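Local coordinates for protein-glutamine gamma-glutamyltransferase 2 (Pagrus major, PDB 1G0D), which probably catalyses the calcium-dependent cross-linking of peptide-bound glutamine to primary amines, such as the side-chain amines of protein lysines, at residues R235-Y240 and L518-C523; S327-H332 and V513-L518. All coordinates share one frame; numbering follows the deposited sequence.

Overall arrangement
From the N terminus, the chain first reaches 235-240, in the loop between strand 232-234 and helix 253-261. Much later it returns as 518-523, and contact 1 closes a long loop of 277 intervening residues. Contact 2 lies within that span. It joins 327-332, leading into strand 329-339, to 513-518 in the loop after strand 502-513, across 180 residues. The two contacts share Leu518, and their centres are about 10 Å apart. Trp236 of contact 1 packs on Tyr515, Asn516 and Trp329 of contact 2. Together they hold the connection between strands 502-513 and 525-532 against the catalytic region, one at the surface, the other buried.

Contact 1. Residues R235-Y240 and L518-C523; sequences RWEEPY and LRRGEC
Arg520 reaches across to two consecutive acidic residues, Glu237 and Glu238. Arg520 NH2 makes a hydrogen-bonded salt bridge to Glu237 OE2 at 2.7 Å. The grip on Glu238 is end-on: Arg520 NH1 and NH2 both donate to Glu238 OE2, each at 3.0 Å, in a second salt bridge. Both carboxylates sit at the edge of the guanidinium, close to its plane. Their own planes stand nearly upright to it, 85° away for Glu237 and 89° for Glu238. Glu237 OE2 is met from well above its carboxylate plane. Glu238 OE2 is met nearer the plane, on the anti side. Each acid offers a single oxygen, OE2, and none of the three bonds is straight. Beside the charges, Leu518 CD2 rests 3.8 Å from Glu237 CG. This apolar contact covers the aliphatic part of Glu237. The bend of Arg520 at chi3 (74°) turns its guanidinium toward the acids. Further out, Arg520 NE donates to Cys552 O, which helps fix the group. Glu237 OE2 has a second cationic partner, Arg324. The two arginines probably stabilise its negative charge. On the side of 235-240, Arg235 holds the loop back on itself, with Arg235 NH1 2.7 Å from Pro239 O. The whole is a surface salt-bridge network between two loops, beside the transglutaminase active site, where Trp236 packs near the catalytic Cys272.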
loop_
_atom_site.group_PDB
_atom_site.type_symbol
_atom_site.label_atom_id
_atom_site.label_comp_id
_atom_site.label_asym_id
_atom_site.label_seq_id
_atom_site.Cartn_x
_atom_site.Cartn_y
_atom_site.Cartn_z
ATOM N N ARG A 235 -11.803 2.060 -9.639
ATOM C CA ARG A 235 -13.225 1.796 -9.807
ATOM C C ARG A 235 -13.711 1.541 -8.388
ATOM O O ARG A 235 -13.405 0.504 -7.794
ATOM C CB ARG A 235 -13.478 0.554 -10.629
ATOM C CG ARG A 235 -14.966 0.268 -10.852
ATOM C CD ARG A 235 -15.404 0.988 -12.110
ATOM N NE ARG A 235 -16.280 0.170 -12.927
ATOM C CZ ARG A 235 -16.406 0.307 -14.243
ATOM N NH1 ARG A 235 -17.230 -0.483 -14.902
ATOM N NH2 ARG A 235 -15.712 1.229 -14.902
ATOM N N TRP A 236 -14.475 2.489 -7.854
ATOM C CA TRP A 236 -14.951 2.405 -6.501
ATOM C C TRP A 236 -16.191 1.591 -6.285
ATOM O O TRP A 236 -16.553 1.327 -5.136
ATOM C CB TRP A 236 -15.063 3.823 -5.941
ATOM C CG TRP A 236 -13.700 4.508 -6.091
ATOM C CD1 TRP A 236 -13.303 5.286 -7.132
ATOM C CD2 TRP A 236 -12.506 4.280 -5.291
ATOM N NE1 TRP A 236 -11.939 5.547 -7.048
ATOM C CE2 TRP A 236 -11.435 4.941 -5.935
ATOM C CE3 TRP A 236 -12.247 3.578 -4.107
ATOM C CZ2 TRP A 236 -10.138 4.922 -5.438
ATOM C CZ3 TRP A 236 -10.948 3.568 -3.612
ATOM C CH2 TRP A 236 -9.914 4.237 -4.282
ATOM N N GLU A 237 -16.841 1.175 -7.378
ATOM C CA GLU A 237 -18.012 0.312 -7.249
ATOM C C GLU A 237 -18.176 -0.782 -8.275
ATOM O O GLU A 237 -17.895 -0.642 -9.476
ATOM C CB GLU A 237 -19.329 1.092 -7.108
ATOM C CG GLU A 237 -20.172 0.585 -5.922
ATOM C CD GLU A 237 -21.614 0.964 -6.016
ATOM O OE1 GLU A 237 -21.930 1.832 -6.850
ATOM O OE2 GLU A 237 -22.427 0.399 -5.261
ATOM N N GLU A 238 -18.681 -1.867 -7.685
ATOM C CA GLU A 238 -18.926 -3.202 -8.200
ATOM C C GLU A 238 -19.033 -3.636 -9.655
ATOM O O GLU A 238 -18.374 -4.612 -10.015
ATOM C CB GLU A 238 -20.019 -3.819 -7.354
ATOM C CG GLU A 238 -20.723 -4.892 -7.987
ATOM C CD GLU A 238 -22.038 -4.408 -8.450
ATOM O OE1 GLU A 238 -22.271 -4.590 -9.658
ATOM O OE2 GLU A 238 -22.818 -3.846 -7.620
ATOM N N PRO A 239 -19.862 -3.021 -10.506
ATOM C CA PRO A 239 -19.721 -3.655 -11.850
ATOM C C PRO A 239 -18.323 -3.330 -12.458
ATOM O O PRO A 239 -18.126 -2.288 -13.076
ATOM C CB PRO A 239 -20.859 -3.060 -12.664
ATOM C CG PRO A 239 -21.216 -1.798 -11.925
ATOM C CD PRO A 239 -20.876 -1.970 -10.456
ATOM N N TYR A 240 -17.357 -4.222 -12.250
ATOM C CA TYR A 240 -15.989 -4.001 -12.717
ATOM C C TYR A 240 -15.894 -4.588 -14.088
ATOM O O TYR A 240 -14.989 -5.368 -14.396
ATOM C CB TYR A 240 -15.010 -4.708 -11.788
ATOM C CG TYR A 240 -15.132 -4.262 -10.355
ATOM C CD1 TYR A 240 -14.695 -2.996 -9.948
ATOM C CD2 TYR A 240 -15.737 -5.072 -9.417
ATOM C CE1 TYR A 240 -14.876 -2.563 -8.642
ATOM C CE2 TYR A 240 -15.920 -4.651 -8.115
ATOM C CZ TYR A 240 -15.493 -3.405 -7.736
ATOM O OH TYR A 240 -15.704 -3.014 -6.435
ATOM N N LEU A 518 -20.259 3.731 0.460
ATOM C CA LEU A 518 -21.247 3.958 -0.575
ATOM C C LEU A 518 -22.458 3.148 -0.176
ATOM O O LEU A 518 -22.440 1.928 -0.246
ATOM C CB LEU A 518 -20.738 3.452 -1.913
ATOM C CG LEU A 518 -20.612 4.342 -3.143
ATOM C CD1 LEU A 518 -20.336 5.747 -2.765
ATOM C CD2 LEU A 518 -19.509 3.828 -3.996
ATOM N N ARG A 519 -23.503 3.836 0.254
ATOM C CA ARG A 519 -24.761 3.222 0.657
ATOM C C ARG A 519 -25.348 2.409 -0.500
ATOM O O ARG A 519 -25.367 2.872 -1.644
ATOM C CB ARG A 519 -25.718 4.320 1.079
ATOM C CG ARG A 519 -26.862 3.840 1.929
ATOM C CD ARG A 519 -27.963 4.918 2.061
ATOM N NE ARG A 519 -28.548 5.313 0.773
ATOM C CZ ARG A 519 -28.600 6.571 0.315
ATOM N NH1 ARG A 519 -28.103 7.581 1.039
ATOM N NH2 ARG A 519 -29.149 6.816 -0.877
ATOM N N ARG A 520 -25.803 1.193 -0.203
ATOM C CA ARG A 520 -26.350 0.323 -1.232
ATOM C C ARG A 520 -27.787 -0.099 -1.004
ATOM O O ARG A 520 -28.719 0.622 -1.382
ATOM C CB ARG A 520 -25.468 -0.901 -1.389
ATOM C CG ARG A 520 -24.354 -0.639 -2.392
ATOM C CD ARG A 520 -23.313 -1.706 -2.419
ATOM N NE ARG A 520 -23.774 -2.910 -3.075
ATOM C CZ ARG A 520 -23.694 -3.094 -4.384
ATOM N NH1 ARG A 520 -24.132 -4.220 -4.931
ATOM N NH2 ARG A 520 -23.185 -2.138 -5.148
ATOM N N GLY A 521 -27.993 -1.254 -0.389
ATOM C CA GLY A 521 -29.362 -1.688 -0.148
ATOM C C GLY A 521 -29.887 -1.714 1.293
ATOM O O GLY A 521 -29.425 -2.516 2.120
ATOM N N GLU A 522 -30.871 -0.852 1.588
ATOM C CA GLU A 522 -31.479 -0.780 2.920
ATOM C C GLU A 522 -32.264 -2.073 3.184
ATOM O O GLU A 522 -33.483 -2.111 2.996
ATOM C CB GLU A 522 -32.407 0.445 2.995
ATOM C CG GLU A 522 -33.476 0.406 4.088
ATOM C CD GLU A 522 -32.944 0.743 5.473
ATOM O OE1 GLU A 522 -32.400 1.861 5.680
ATOM O OE2 GLU A 522 -33.084 -0.127 6.363
ATOM N N CYS A 523 -31.575 -3.129 3.624
ATOM C CA CYS A 523 -32.253 -4.401 3.858
ATOM C C CYS A 523 -33.056 -4.572 5.157
ATOM O O CYS A 523 -33.138 -5.693 5.678
ATOM C CB CYS A 523 -31.288 -5.584 3.696
ATOM S SG CYS A 523 -29.678 -5.324 4.357
#

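Contact 2. Residues S327-H332 and V513-L518; sequences SSWNFH and VTYNSL
Ser327 and Ser328 both meet Ser517. Ser327 O lies 3.2 Å from Ser517 CB, and Ser517 OG donates to Ser328 O at 2.6 Å, from above the carbonyl plane. The same hydroxyl accepts from Arg560 NH1. Asp326 O is a further partner, so the two carbonyls would have to share its one proton. Next, Trp329 lays one face of its indole on Asn516. Asn516 CB is 3.6 Å from the centroid of the six-membered ring and almost on its normal, a CH-pi contact. The Asn516 amide plane is steeply inclined to the indole, at 72°. Trp329 CE3 also touches Tyr515 CE2 at 3.7 Å, with the two ring planes at 86°. At Asn330 the backbone takes over: Asn330 N donates a hydrogen bond to Tyr515 O at 2.9 Å, nearly straight and in the carbonyl plane. Its side-chain OD1 turns to Arg560. Phe331 then places its ring in an offset stack with Tyr515, centroids 4.7 Å apart and planes 20° apart. Phe331 O approaches the edge of the tyrosine ring, 3.4 Å from Tyr515 CE2. His332 follows; its NE2 is bonded to Asp355 of the catalytic triad. Tyr515, important for activity, is thus held by its backbone carbonyl, Trp329 and Phe331, with Trp273 edge-to-face beyond. Its OH bonds weakly to Cys272 N. The type I beta turn from Thr514 to Ser517 therefore positions this phenol beside the nucleophile, braced against the strand carrying the catalytic histidine.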
loop_
_atom_site.group_PDB
_atom_site.type_symbol
_atom_site.label_atom_id
_atom_site.label_comp_id
_atom_site.label_asym_id
_atom_site.label_seq_id
_atom_site.Cartn_x
_atom_site.Cartn_y
_atom_site.Cartn_z
ATOM N N SER A 327 -20.531 9.325 5.079
ATOM C CA SER A 327 -19.393 9.721 5.879
ATOM C C SER A 327 -18.120 8.889 5.719
ATOM O O SER A 327 -17.836 8.304 4.651
ATOM C CB SER A 327 -19.789 9.740 7.349
ATOM O OG SER A 327 -19.321 10.920 7.951
ATOM N N SER A 328 -17.362 8.868 6.813
ATOM C CA SER A 328 -16.076 8.204 6.896
ATOM C C SER A 328 -16.014 6.798 6.390
ATOM O O SER A 328 -16.908 5.993 6.646
ATOM C CB SER A 328 -15.585 8.235 8.340
ATOM O OG SER A 328 -15.594 9.569 8.848
ATOM N N TRP A 329 -14.929 6.508 5.680
ATOM C CA TRP A 329 -14.682 5.186 5.121
ATOM C C TRP A 329 -14.449 4.159 6.228
ATOM O O TRP A 329 -13.993 4.525 7.318
ATOM C CB TRP A 329 -13.444 5.252 4.238
ATOM C CG TRP A 329 -13.613 6.071 3.008
ATOM C CD1 TRP A 329 -14.521 7.083 2.797
ATOM C CD2 TRP A 329 -12.847 5.951 1.793
ATOM N NE1 TRP A 329 -14.359 7.597 1.521
ATOM C CE2 TRP A 329 -13.342 6.920 0.890
ATOM C CE3 TRP A 329 -11.794 5.118 1.380
ATOM C CZ2 TRP A 329 -12.804 7.073 -0.406
ATOM C CZ3 TRP A 329 -11.264 5.274 0.092
ATOM C CH2 TRP A 329 -11.768 6.240 -0.778
ATOM N N ASN A 330 -14.732 2.879 5.966
ATOM C CA ASN A 330 -14.514 1.851 6.993
ATOM C C ASN A 330 -13.007 1.791 7.323
ATOM O O ASN A 330 -12.600 1.521 8.467
ATOM C CB ASN A 330 -14.995 0.484 6.510
ATOM C CG ASN A 330 -16.507 0.320 6.589
ATOM O OD1 ASN A 330 -17.242 1.266 6.909
ATOM N ND2 ASN A 330 -16.978 -0.884 6.285
ATOM N N PHE A 331 -12.187 2.035 6.304
ATOM C CA PHE A 331 -10.731 2.073 6.450
ATOM C C PHE A 331 -10.196 2.675 5.179
ATOM O O PHE A 331 -10.903 2.812 4.193
ATOM C CB PHE A 331 -10.116 0.671 6.690
ATOM C CG PHE A 331 -10.044 -0.196 5.456
ATOM C CD1 PHE A 331 -11.053 -1.124 5.169
ATOM C CD2 PHE A 331 -8.997 -0.063 4.560
ATOM C CE1 PHE A 331 -11.024 -1.901 3.998
ATOM C CE2 PHE A 331 -8.956 -0.840 3.376
ATOM C CZ PHE A 331 -9.973 -1.759 3.096
ATOM N N HIS A 332 -8.950 3.081 5.216
ATOM C CA HIS A 332 -8.330 3.649 4.045
ATOM C C HIS A 332 -6.853 3.449 4.227
ATOM O O HIS A 332 -6.324 3.667 5.314
ATOM C CB HIS A 332 -8.618 5.137 3.929
ATOM C CG HIS A 332 -7.831 5.806 2.847
ATOM N ND1 HIS A 332 -7.730 5.281 1.575
ATOM C CD2 HIS A 332 -7.143 6.977 2.832
ATOM C CE1 HIS A 332 -7.017 6.103 0.817
ATOM N NE2 HIS A 332 -6.652 7.138 1.554
ATOM N N VAL A 513 -23.530 -1.816 2.585
ATOM C CA VAL A 513 -22.578 -0.716 2.386
ATOM C C VAL A 513 -21.288 -1.188 1.668
ATOM O O VAL A 513 -21.065 -2.411 1.481
ATOM C CB VAL A 513 -22.230 -0.155 3.777
ATOM C CG1 VAL A 513 -20.815 -0.471 4.117
ATOM C CG2 VAL A 513 -22.510 1.317 3.862
ATOM N N THR A 514 -20.466 -0.233 1.232
ATOM C CA THR A 514 -19.179 -0.572 0.602
ATOM C C THR A 514 -18.126 -0.038 1.556
ATOM O O THR A 514 -18.427 0.845 2.380
ATOM C CB THR A 514 -18.931 0.098 -0.764
ATOM O OG1 THR A 514 -18.813 1.513 -0.599
ATOM C CG2 THR A 514 -20.036 -0.217 -1.722
ATOM N N TYR A 515 -16.896 -0.542 1.475
ATOM C CA TYR A 515 -15.900 -0.043 2.414
ATOM C C TYR A 515 -15.783 1.464 2.295
ATOM O O TYR A 515 -15.664 2.128 3.315
ATOM C CB TYR A 515 -14.536 -0.736 2.251
ATOM C CG TYR A 515 -13.534 -0.035 1.383
ATOM C CD1 TYR A 515 -13.486 -0.273 0.011
ATOM C CD2 TYR A 515 -12.575 0.809 1.931
ATOM C CE1 TYR A 515 -12.496 0.304 -0.802
ATOM C CE2 TYR A 515 -11.559 1.407 1.113
ATOM C CZ TYR A 515 -11.537 1.139 -0.250
ATOM O OH TYR A 515 -10.570 1.692 -1.062
ATOM N N ASN A 516 -15.853 2.024 1.083
ATOM C CA ASN A 516 -15.761 3.479 0.994
ATOM C C ASN A 516 -17.055 4.207 1.279
ATOM O O ASN A 516 -17.311 5.279 0.745
ATOM C CB ASN A 516 -15.155 3.992 -0.328
ATOM C CG ASN A 516 -15.781 3.422 -1.555
ATOM O OD1 ASN A 516 -15.908 4.120 -2.545
ATOM N ND2 ASN A 516 -16.130 2.170 -1.537
ATOM N N SER A 517 -17.859 3.627 2.160
ATOM C CA SER A 517 -19.114 4.230 2.566
ATOM C C SER A 517 -20.157 4.559 1.482
ATOM O O SER A 517 -20.872 5.553 1.579
ATOM C CB SER A 517 -18.785 5.477 3.380
ATOM O OG SER A 517 -18.388 5.095 4.678
ATOM N N LEU A 518 -20.259 3.731 0.460
ATOM C CA LEU A 518 -21.247 3.958 -0.575
ATOM C C LEU A 518 -22.458 3.148 -0.176
ATOM O O LEU A 518 -22.440 1.928 -0.246
ATOM C CB LEU A 518 -20.738 3.452 -1.913
ATOM C CG LEU A 518 -20.612 4.342 -3.143
ATOM C CD1 LEU A 518 -20.336 5.747 -2.765
ATOM C CD2 LEU A 518 -19.509 3.828 -3.996
#